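PDB 4BOE: japanin from Rhipicephalus appendiculatus, which binds cholesterol in a lipocalin pocket and modulates the host immune response, blocking the differentiation of dendritic cells from monocytes. Local coordinates for residues 22-34 / 41-53. Numbering follows the deposited sequence.
Sequences FERNVGCVKTRYL and VTRSLIYVFTFDT. With CLR (cholesterol), chain C.
The hydroxyl OG1 of T31 is held from two sides: it accepts from R43 NE at 2.8 Å and donates to the carbonyl oxygen of S44, also at 2.8 Å. T31 sets its OG1 opposite the backbone N (chi1 171°), which leaves CG2 to meet cholesterol C26 at 3.8 Å. R43 approaches side-on: besides the NE bond, its NH2 reaches T31 O at 3.0 Å, an oxygen lying in the guanidinium plane although NH2 stands above the carbonyl plane. Its remaining N-H groups reach the carbonyls of A6, N8 and Q10, so this buried charge ties the N-terminal segment to the hairpin. Were R43 cut back to alanine, T31 OG1 would probably lose its donor, and these carbonyls the group that gathers them. Strands 26-37 and 40-49 form an antiparallel hairpin of the lipocalin barrel, broken by a beta bulge between G27 and K30, where the chain turns a corner at C28, disulfide-bonded to C150. On the inner side V26, V29 and L45 offer branched apolar carbons to the sterol; L45 CD2 lies 4.0 Å from cholesterol C12. Just before the strand, E23 N gives a nearly straight bond (172°) to the sterol hydroxyl O1. On the side of K30 and I46, R32 runs out extended, bringing NH1 to 3.5 Å from I46 CG1, and a water links NH1 to S44 OG. N25, at the positive-phi position of the E23-V26 type II turn, which asparagine tolerates well, lays CB over one face of the F49 ring, a CH-pi contact, while N25 O accepts from T50 N and OG1.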
ATOM      1  N   PHE A  22       3.971 -11.683  -2.295  1.00 38.04           N
ATOM      2  CA  PHE A  22       2.695 -12.376  -2.333  1.00 39.98           C
ATOM      3  C   PHE A  22       2.358 -13.226  -1.102  1.00 45.00           C
ATOM      4  O   PHE A  22       3.132 -14.097  -0.742  1.00 44.84           O
ATOM      5  CB  PHE A  22       2.593 -13.260  -3.581  1.00 42.02           C
ATOM      6  CG  PHE A  22       1.238 -13.926  -3.747  1.00 44.64           C
ATOM      7  CD1 PHE A  22       0.158 -13.223  -4.247  1.00 48.08           C
ATOM      8  CD2 PHE A  22       1.063 -15.274  -3.447  1.00 47.13           C
ATOM      9  CE1 PHE A  22      -1.091 -13.842  -4.414  1.00 48.91           C
ATOM     10  CE2 PHE A  22      -0.188 -15.888  -3.610  1.00 48.81           C
ATOM     11  CZ  PHE A  22      -1.244 -15.174  -4.121  1.00 45.96           C
ATOM     12  N   GLU A  23       1.197 -12.956  -0.479  1.00 41.61           N
ATOM     13  CA  GLU A  23       0.649 -13.704   0.661  1.00 41.13           C
ATOM     14  C   GLU A  23      -0.615 -14.388   0.169  1.00 43.14           C
ATOM     15  O   GLU A  23      -1.571 -13.721  -0.241  1.00 40.68           O
ATOM     16  CB  GLU A  23       0.285 -12.783   1.836  1.00 42.72           C
ATOM     17  CG  GLU A  23       1.486 -12.151   2.509  1.00 55.42           C
ATOM     18  CD  GLU A  23       2.365 -13.075   3.333  1.00 86.07           C
ATOM     19  OE1 GLU A  23       1.984 -14.253   3.536  1.00 83.94           O
ATOM     20  OE2 GLU A  23       3.440 -12.613   3.783  1.00 82.78           O
ATOM     21  N   ARG A  24      -0.617 -15.720   0.211  1.00 42.92           N
ATOM     22  CA  ARG A  24      -1.753 -16.538  -0.237  1.00 43.11           C
ATOM     23  C   ARG A  24      -2.946 -16.256   0.686  1.00 41.83           C
ATOM     24  O   ARG A  24      -2.758 -16.081   1.876  1.00 39.28           O
ATOM     25  CB  ARG A  24      -1.383 -18.051  -0.210  1.00 46.22           C
ATOM     26  CG  ARG A  24      -2.140 -18.892  -1.229  1.00 68.21           C
ATOM     27  CD  ARG A  24      -1.256 -19.985  -1.826  1.00 97.01           C
ATOM     28  NE  ARG A  24      -1.945 -20.752  -2.870  1.00116.80           N
ATOM     29  CZ  ARG A  24      -1.380 -21.698  -3.620  1.00135.18           C
ATOM     30  NH1 ARG A  24      -0.096 -22.012  -3.456  1.00124.74           N
ATOM     31  NH2 ARG A  24      -2.093 -22.339  -4.542  1.00120.41           N
ATOM     32  N   ASN A  25      -4.129 -16.120   0.112  1.00 39.21           N
ATOM     33  CA  ASN A  25      -5.387 -15.885   0.836  1.00 40.39           C
ATOM     34  C   ASN A  25      -5.559 -14.463   1.370  1.00 41.80           C
ATOM     35  O   ASN A  25      -6.520 -14.229   2.089  1.00 40.97           O
ATOM     36  CB  ASN A  25      -5.591 -16.914   1.984  1.00 43.85           C
ATOM     37  CG  ASN A  25      -5.366 -18.334   1.552  1.00 53.48           C
ATOM     38  OD1 ASN A  25      -4.540 -19.055   2.124  1.00 48.42           O
ATOM     39  ND2 ASN A  25      -6.153 -18.778   0.590  1.00 39.38           N
ATOM     40  N   VAL A  26      -4.705 -13.512   0.975  1.00 36.45           N
ATOM     41  CA  VAL A  26      -4.827 -12.122   1.406  1.00 35.52           C
ATOM     42  C   VAL A  26      -5.386 -11.304   0.246  1.00 40.27           C
ATOM     43  O   VAL A  26      -4.834 -11.326  -0.844  1.00 41.27           O
ATOM     44  CB  VAL A  26      -3.521 -11.563   1.980  1.00 36.51           C
ATOM     45  CG1 VAL A  26      -3.660 -10.068   2.296  1.00 37.10           C
ATOM     46  CG2 VAL A  26      -3.140 -12.330   3.236  1.00 35.09           C
ATOM     47  N   GLY A  27      -6.507 -10.638   0.455  1.00 36.00           N
ATOM     48  CA  GLY A  27      -7.117  -9.822  -0.605  1.00 35.55           C
ATOM     49  C   GLY A  27      -7.630  -8.526  -0.058  1.00 36.39           C
ATOM     50  O   GLY A  27      -7.526  -8.292   1.136  1.00 34.88           O
ATOM     51  N   CYS A  28      -8.185  -7.685  -0.932  1.00 35.79           N
ATOM     52  CA  CYS A  28      -8.797  -6.399  -0.588  1.00 37.10           C
ATOM     53  C   CYS A  28      -7.852  -5.515   0.276  1.00 35.66           C
ATOM     54  O   CYS A  28      -8.332  -4.860   1.193  1.00 35.19           O
ATOM     55  CB  CYS A  28     -10.143  -6.634   0.111  1.00 40.36           C
ATOM     56  SG  CYS A  28     -11.279  -7.778  -0.757  1.00 46.52           S
ATOM     57  N   VAL A  29      -6.521  -5.506  -0.016  1.00 30.51           N
ATOM     58  CA  VAL A  29      -5.510  -4.768   0.774  1.00 29.28           C
ATOM     59  C   VAL A  29      -5.645  -3.278   0.544  1.00 31.86           C
ATOM     60  O   VAL A  29      -5.661  -2.806  -0.604  1.00 31.41           O
ATOM     61  CB  VAL A  29      -4.065  -5.270   0.547  1.00 32.52           C
ATOM     62  CG1 VAL A  29      -3.054  -4.464   1.360  1.00 31.94           C
ATOM     63  CG2 VAL A  29      -3.950  -6.738   0.891  1.00 32.76           C
ATOM     64  N   LYS A  30      -5.811  -2.548   1.630  1.00 29.26           N
ATOM     65  CA  LYS A  30      -5.983  -1.102   1.593  1.00 29.70           C
ATOM     66  C   LYS A  30      -5.555  -0.467   2.910  1.00 32.58           C
ATOM     67  O   LYS A  30      -5.394  -1.145   3.918  1.00 31.71           O
ATOM     68  CB  LYS A  30      -7.454  -0.755   1.266  1.00 32.39           C
ATOM     69  CG  LYS A  30      -8.444  -1.103   2.349  1.00 34.62           C
ATOM     70  CD  LYS A  30      -9.884  -0.742   2.021  1.00 43.56           C
ATOM     71  CE  LYS A  30     -10.697  -1.921   1.620  1.00 47.21           C
ATOM     72  NZ  LYS A  30     -12.096  -1.569   1.244  1.00 50.62           N
ATOM     73  N   THR A  31      -5.367   0.834   2.898  1.00 29.18           N
ATOM     74  CA  THR A  31      -4.980   1.552   4.104  1.00 29.72           C
ATOM     75  C   THR A  31      -5.828   2.821   4.262  1.00 32.15           C
ATOM     76  O   THR A  31      -5.906   3.620   3.332  1.00 30.25           O
ATOM     77  CB  THR A  31      -3.433   1.805   4.189  1.00 37.60           C
ATOM     78  OG1 THR A  31      -3.174   2.681   5.263  1.00 40.41           O
ATOM     79  CG2 THR A  31      -2.848   2.460   2.979  1.00 36.75           C
ATOM     80  N   ARG A  32      -6.463   2.996   5.444  1.00 29.44           N
ATOM     81  CA  ARG A  32      -7.249   4.186   5.750  1.00 28.82           C
ATOM     82  C   ARG A  32      -6.488   5.057   6.722  1.00 33.57           C
ATOM     83  O   ARG A  32      -5.812   4.563   7.622  1.00 35.22           O
ATOM     84  CB  ARG A  32      -8.630   3.864   6.349  1.00 29.23           C
ATOM     85  CG  ARG A  32      -9.463   2.868   5.596  1.00 32.05           C
ATOM     86  CD  ARG A  32     -10.885   2.979   6.055  1.00 30.61           C
ATOM     87  NE  ARG A  32     -11.747   1.968   5.443  1.00 35.57           N
ATOM     88  CZ  ARG A  32     -12.054   0.788   5.971  1.00 53.07           C
ATOM     89  NH1 ARG A  32     -11.563   0.427   7.155  1.00 47.44           N
ATOM     90  NH2 ARG A  32     -12.851  -0.046   5.318  1.00 42.76           N
ATOM     91  N   TYR A  33      -6.676   6.361   6.588  1.00 29.75           N
ATOM     92  CA  TYR A  33      -6.106   7.357   7.466  1.00 29.78           C
ATOM     93  C   TYR A  33      -6.910   7.321   8.765  1.00 33.13           C
ATOM     94  O   TYR A  33      -8.147   7.313   8.714  1.00 31.43           O
ATOM     95  CB  TYR A  33      -6.260   8.751   6.810  1.00 30.79           C
ATOM     96  CG  TYR A  33      -5.867   9.915   7.696  1.00 31.00           C
ATOM     97  CD1 TYR A  33      -6.759  10.450   8.619  1.00 30.61           C
ATOM     98  CD2 TYR A  33      -4.608  10.492   7.598  1.00 33.73           C
ATOM     99  CE1 TYR A  33      -6.392  11.512   9.444  1.00 30.34           C
ATOM    100  CE2 TYR A  33      -4.235  11.551   8.414  1.00 34.65           C
ATOM    101  CZ  TYR A  33      -5.155  12.100   9.293  1.00 37.92           C
ATOM    102  OH  TYR A  33      -4.790  13.164  10.074  1.00 48.71           O
ATOM    103  N   LEU A  34      -6.233   7.357   9.906  1.00 31.12           N
ATOM    104  CA  LEU A  34      -6.938   7.380  11.210  1.00 32.02           C
ATOM    105  C   LEU A  34      -6.721   8.711  11.904  1.00 35.38           C
ATOM    106  O   LEU A  34      -7.673   9.393  12.227  1.00 34.71           O
ATOM    107  CB  LEU A  34      -6.501   6.234  12.125  1.00 31.57           C
ATOM    108  CG  LEU A  34      -6.677   4.845  11.535  1.00 34.51           C
ATOM    109  CD1 LEU A  34      -6.226   3.805  12.521  1.00 35.24           C
ATOM    110  CD2 LEU A  34      -8.118   4.577  11.105  1.00 35.02           C
ATOM    111  N   VAL A  41       1.588  10.015  11.098  1.00 35.76           N
ATOM    112  CA  VAL A  41       0.209   9.753  10.691  1.00 33.90           C
ATOM    113  C   VAL A  41      -0.091   8.308  11.061  1.00 35.97           C
ATOM    114  O   VAL A  41       0.700   7.425  10.748  1.00 35.74           O
ATOM    115  CB  VAL A  41       0.009  10.035   9.178  1.00 36.00           C
ATOM    116  CG1 VAL A  41      -1.328   9.491   8.678  1.00 35.31           C
ATOM    117  CG2 VAL A  41       0.092  11.539   8.917  1.00 35.83           C
ATOM    118  N   THR A  42      -1.258   8.055  11.647  1.00 31.61           N
ATOM    119  CA  THR A  42      -1.654   6.693  11.978  1.00 30.73           C
ATOM    120  C   THR A  42      -2.618   6.271  10.916  1.00 33.34           C
ATOM    121  O   THR A  42      -3.558   6.998  10.596  1.00 32.48           O
ATOM    122  CB  THR A  42      -2.242   6.554  13.407  1.00 36.17           C
ATOM    123  OG1 THR A  42      -1.311   7.087  14.322  1.00 39.18           O
ATOM    124  CG2 THR A  42      -2.477   5.104  13.814  1.00 35.19           C
ATOM    125  N   ARG A  43      -2.371   5.096  10.353  1.00 29.51           N
ATOM    126  CA  ARG A  43      -3.249   4.529   9.355  1.00 30.35           C
ATOM    127  C   ARG A  43      -3.570   3.079   9.766  1.00 33.59           C
ATOM    128  O   ARG A  43      -2.812   2.441  10.497  1.00 32.44           O
ATOM    129  CB  ARG A  43      -2.582   4.497   7.969  1.00 27.39           C
ATOM    130  CG  ARG A  43      -1.905   5.783   7.473  1.00 27.26           C
ATOM    131  CD  ARG A  43      -1.431   5.576   6.010  1.00 32.15           C
ATOM    132  NE  ARG A  43      -2.593   5.450   5.140  1.00 30.02           N
ATOM    133  CZ  ARG A  43      -3.251   6.439   4.552  1.00 32.83           C
ATOM    134  NH1 ARG A  43      -2.793   7.682   4.615  1.00 28.67           N
ATOM    135  NH2 ARG A  43      -4.343   6.183   3.836  1.00 28.11           N
ATOM    136  N   SER A  44      -4.649   2.563   9.248  1.00 30.66           N
ATOM    137  CA  SER A  44      -4.986   1.153   9.411  1.00 31.48           C
ATOM    138  C   SER A  44      -4.535   0.381   8.174  1.00 34.78           C
ATOM    139  O   SER A  44      -4.377   0.965   7.112  1.00 33.59           O
ATOM    140  CB  SER A  44      -6.491   0.975   9.577  1.00 35.37           C
ATOM    141  OG  SER A  44      -7.169   1.375   8.399  1.00 44.10           O
ATOM    142  N   LEU A  45      -4.295  -0.919   8.327  1.00 31.91           N
ATOM    143  CA  LEU A  45      -4.028  -1.834   7.244  1.00 31.19           C
ATOM    144  C   LEU A  45      -5.222  -2.778   7.278  1.00 33.85           C
ATOM    145  O   LEU A  45      -5.440  -3.437   8.277  1.00 34.44           O
ATOM    146  CB  LEU A  45      -2.712  -2.574   7.438  1.00 32.16           C
ATOM    147  CG  LEU A  45      -2.347  -3.549   6.321  1.00 36.32           C
ATOM    148  CD1 LEU A  45      -2.101  -2.837   4.996  1.00 35.56           C
ATOM    149  CD2 LEU A  45      -1.150  -4.302   6.709  1.00 41.14           C
ATOM    150  N   ILE A  46      -6.047  -2.751   6.241  1.00 30.35           N
ATOM    151  CA  ILE A  46      -7.273  -3.518   6.125  1.00 30.60           C
ATOM    152  C   ILE A  46      -7.103  -4.563   5.015  1.00 35.12           C
ATOM    153  O   ILE A  46      -6.557  -4.270   3.958  1.00 33.49           O
ATOM    154  CB  ILE A  46      -8.458  -2.571   5.800  1.00 33.83           C
ATOM    155  CG1 ILE A  46      -8.594  -1.407   6.795  1.00 34.32           C
ATOM    156  CG2 ILE A  46      -9.786  -3.319   5.683  1.00 33.31           C
ATOM    157  CD1 ILE A  46      -8.802  -1.827   8.228  1.00 43.44           C
ATOM    158  N   TYR A  47      -7.603  -5.766   5.251  1.00 32.76           N
ATOM    159  CA  TYR A  47      -7.558  -6.844   4.249  1.00 32.41           C
ATOM    160  C   TYR A  47      -8.520  -7.934   4.613  1.00 34.34           C
ATOM    161  O   TYR A  47      -9.092  -7.914   5.693  1.00 32.35           O
ATOM    162  CB  TYR A  47      -6.138  -7.402   4.086  1.00 32.11           C
ATOM    163  CG  TYR A  47      -5.532  -7.971   5.341  1.00 32.24           C
ATOM    164  CD1 TYR A  47      -4.948  -7.144   6.291  1.00 34.16           C
ATOM    165  CD2 TYR A  47      -5.503  -9.346   5.566  1.00 33.52           C
ATOM    166  CE1 TYR A  47      -4.395  -7.663   7.464  1.00 35.35           C
ATOM    167  CE2 TYR A  47      -4.947  -9.877   6.720  1.00 32.65           C
ATOM    168  CZ  TYR A  47      -4.371  -9.034   7.660  1.00 43.20           C
ATOM    169  OH  TYR A  47      -3.831  -9.546   8.815  1.00 43.32           O
ATOM    170  N   VAL A  48      -8.736  -8.844   3.704  1.00 33.98           N
ATOM    171  CA  VAL A  48      -9.518 -10.039   3.976  1.00 36.00           C
ATOM    172  C   VAL A  48      -8.576 -11.256   3.912  1.00 38.55           C
ATOM    173  O   VAL A  48      -7.681 -11.318   3.082  1.00 38.26           O
ATOM    174  CB  VAL A  48     -10.802 -10.225   3.099  1.00 42.24           C
ATOM    175  CG1 VAL A  48     -11.725  -9.029   3.243  1.00 43.02           C
ATOM    176  CG2 VAL A  48     -10.476 -10.471   1.638  1.00 42.84           C
ATOM    177  N   PHE A  49      -8.743 -12.181   4.840  1.00 35.22           N
ATOM    178  CA  PHE A  49      -8.049 -13.459   4.835  1.00 34.89           C
ATOM    179  C   PHE A  49      -9.159 -14.439   4.458  1.00 40.84           C
ATOM    180  O   PHE A  49     -10.171 -14.505   5.142  1.00 41.81           O
ATOM    181  CB  PHE A  49      -7.411 -13.756   6.184  1.00 36.25           C
ATOM    182  CG  PHE A  49      -6.544 -14.985   6.125  1.00 37.91           C
ATOM    183  CD1 PHE A  49      -5.269 -14.931   5.579  1.00 40.81           C
ATOM    184  CD2 PHE A  49      -6.988 -16.194   6.649  1.00 38.70           C
ATOM    185  CE1 PHE A  49      -4.474 -16.075   5.524  1.00 42.22           C
ATOM    186  CE2 PHE A  49      -6.209 -17.335   6.569  1.00 41.33           C
ATOM    187  CZ  PHE A  49      -4.955 -17.274   6.020  1.00 40.52           C
ATOM    188  N   THR A  50      -9.052 -15.059   3.307  1.00 38.61           N
ATOM    189  CA  THR A  50     -10.122 -15.874   2.775  1.00 40.07           C
ATOM    190  C   THR A  50     -10.137 -17.338   3.198  1.00 45.20           C
ATOM    191  O   THR A  50     -11.141 -17.987   2.957  1.00 47.58           O
ATOM    192  CB  THR A  50     -10.126 -15.797   1.256  1.00 43.77           C
ATOM    193  OG1 THR A  50      -8.822 -16.090   0.781  1.00 48.45           O
ATOM    194  CG2 THR A  50     -10.559 -14.454   0.755  1.00 41.22           C
ATOM    195  N   PHE A  51      -9.114 -17.846   3.858  1.00 39.15           N
ATOM    196  CA  PHE A  51      -9.117 -19.252   4.228  1.00 39.08           C
ATOM    197  C   PHE A  51      -9.701 -19.502   5.629  1.00 41.54           C
ATOM    198  O   PHE A  51      -9.167 -19.006   6.623  1.00 39.00           O
ATOM    199  CB  PHE A  51      -7.705 -19.837   4.093  1.00 40.16           C
ATOM    200  CG  PHE A  51      -7.689 -21.329   4.220  1.00 41.03           C
ATOM    201  CD1 PHE A  51      -7.987 -22.132   3.133  1.00 45.34           C
ATOM    202  CD2 PHE A  51      -7.391 -21.936   5.433  1.00 42.12           C
ATOM    203  CE1 PHE A  51      -7.962 -23.520   3.245  1.00 46.12           C
ATOM    204  CE2 PHE A  51      -7.349 -23.319   5.543  1.00 45.02           C
ATOM    205  CZ  PHE A  51      -7.628 -24.106   4.446  1.00 44.12           C
ATOM    206  N   ASP A  52     -10.792 -20.295   5.679  1.00 37.50           N
ATOM    207  CA  ASP A  52     -11.473 -20.735   6.899  1.00 35.74           C
ATOM    208  C   ASP A  52     -11.945 -19.574   7.790  1.00 39.35           C
ATOM    209  O   ASP A  52     -11.898 -19.620   9.016  1.00 37.12           O
ATOM    210  CB  ASP A  52     -10.565 -21.715   7.642  1.00 36.44           C
ATOM    211  CG  ASP A  52     -11.278 -22.767   8.491  1.00 41.87           C
ATOM    212  OD1 ASP A  52     -12.525 -22.793   8.482  1.00 40.95           O
ATOM    213  OD2 ASP A  52     -10.580 -23.607   9.107  1.00 38.41           O
ATOM    214  N   THR A  53     -12.414 -18.531   7.146  1.00 38.53           N
ATOM    215  CA  THR A  53     -12.867 -17.308   7.801  1.00 38.97           C
ATOM    216  C   THR A  53     -14.193 -16.940   7.162  1.00 42.92           C
ATOM    217  O   THR A  53     -14.390 -17.195   5.981  1.00 43.32           O
ATOM    218  CB  THR A  53     -11.792 -16.199   7.593  1.00 51.17           C
ATOM    219  OG1 THR A  53     -10.501 -16.681   7.986  1.00 52.19           O
ATOM    220  CG2 THR A  53     -12.056 -14.944   8.394  1.00 48.50           C
TER
HETATM  221  C1  CLR C 575      -0.142  -7.795   1.241  1.00 37.63           C
HETATM  222  C2  CLR C 575      -0.440  -9.142   0.586  1.00 35.84           C
HETATM  223  C3  CLR C 575      -0.034  -9.149  -0.872  1.00 33.56           C
HETATM  224  C4  CLR C 575       1.432  -8.794  -1.014  1.00 35.22           C
HETATM  225  C5  CLR C 575       1.802  -7.515  -0.293  1.00 33.45           C
HETATM  226  C6  CLR C 575       2.497  -6.573  -0.918  1.00 31.26           C
HETATM  227  C7  CLR C 575       2.918  -5.270  -0.315  1.00 31.73           C
HETATM  228  C8  CLR C 575       2.821  -5.272   1.206  1.00 33.21           C
HETATM  229  C9  CLR C 575       1.480  -5.910   1.638  1.00 32.55           C
HETATM  230  C10 CLR C 575       1.339  -7.391   1.161  1.00 35.80           C
HETATM  231  C11 CLR C 575       1.219  -5.732   3.145  1.00 32.72           C
HETATM  232  C12 CLR C 575       1.389  -4.293   3.631  1.00 30.28           C
HETATM  233  C13 CLR C 575       2.763  -3.700   3.270  1.00 32.40           C
HETATM  234  C14 CLR C 575       2.913  -3.846   1.742  1.00 31.50           C
HETATM  235  C15 CLR C 575       4.151  -2.998   1.421  1.00 32.45           C
HETATM  236  C16 CLR C 575       3.983  -1.790   2.343  1.00 30.63           C
HETATM  237  C17 CLR C 575       2.893  -2.163   3.379  1.00 32.23           C
HETATM  238  C18 CLR C 575       3.882  -4.415   4.055  1.00 35.00           C
HETATM  239  C19 CLR C 575       2.175  -8.366   2.020  1.00 36.02           C
HETATM  240  C20 CLR C 575       3.138  -1.514   4.754  1.00 32.42           C
HETATM  241  C21 CLR C 575       2.049  -1.857   5.782  1.00 34.01           C
HETATM  242  C22 CLR C 575       3.302   0.011   4.625  1.00 31.31           C
HETATM  243  C23 CLR C 575       2.245   0.753   3.770  1.00 29.89           C
HETATM  244  C24 CLR C 575       2.490   2.232   3.731  1.00 29.65           C
HETATM  245  C25 CLR C 575       1.711   3.116   2.782  1.00 35.30           C
HETATM  246  C26 CLR C 575       0.715   2.542   1.806  1.00 34.58           C
HETATM  247  C27 CLR C 575       1.311   4.472   3.308  1.00 33.74           C
HETATM  248  O1  CLR C 575      -0.226 -10.471  -1.396  1.00 34.98           O
HETATM  249  O   HOH W   1      -9.975   1.488   9.186  1.00 38.17           O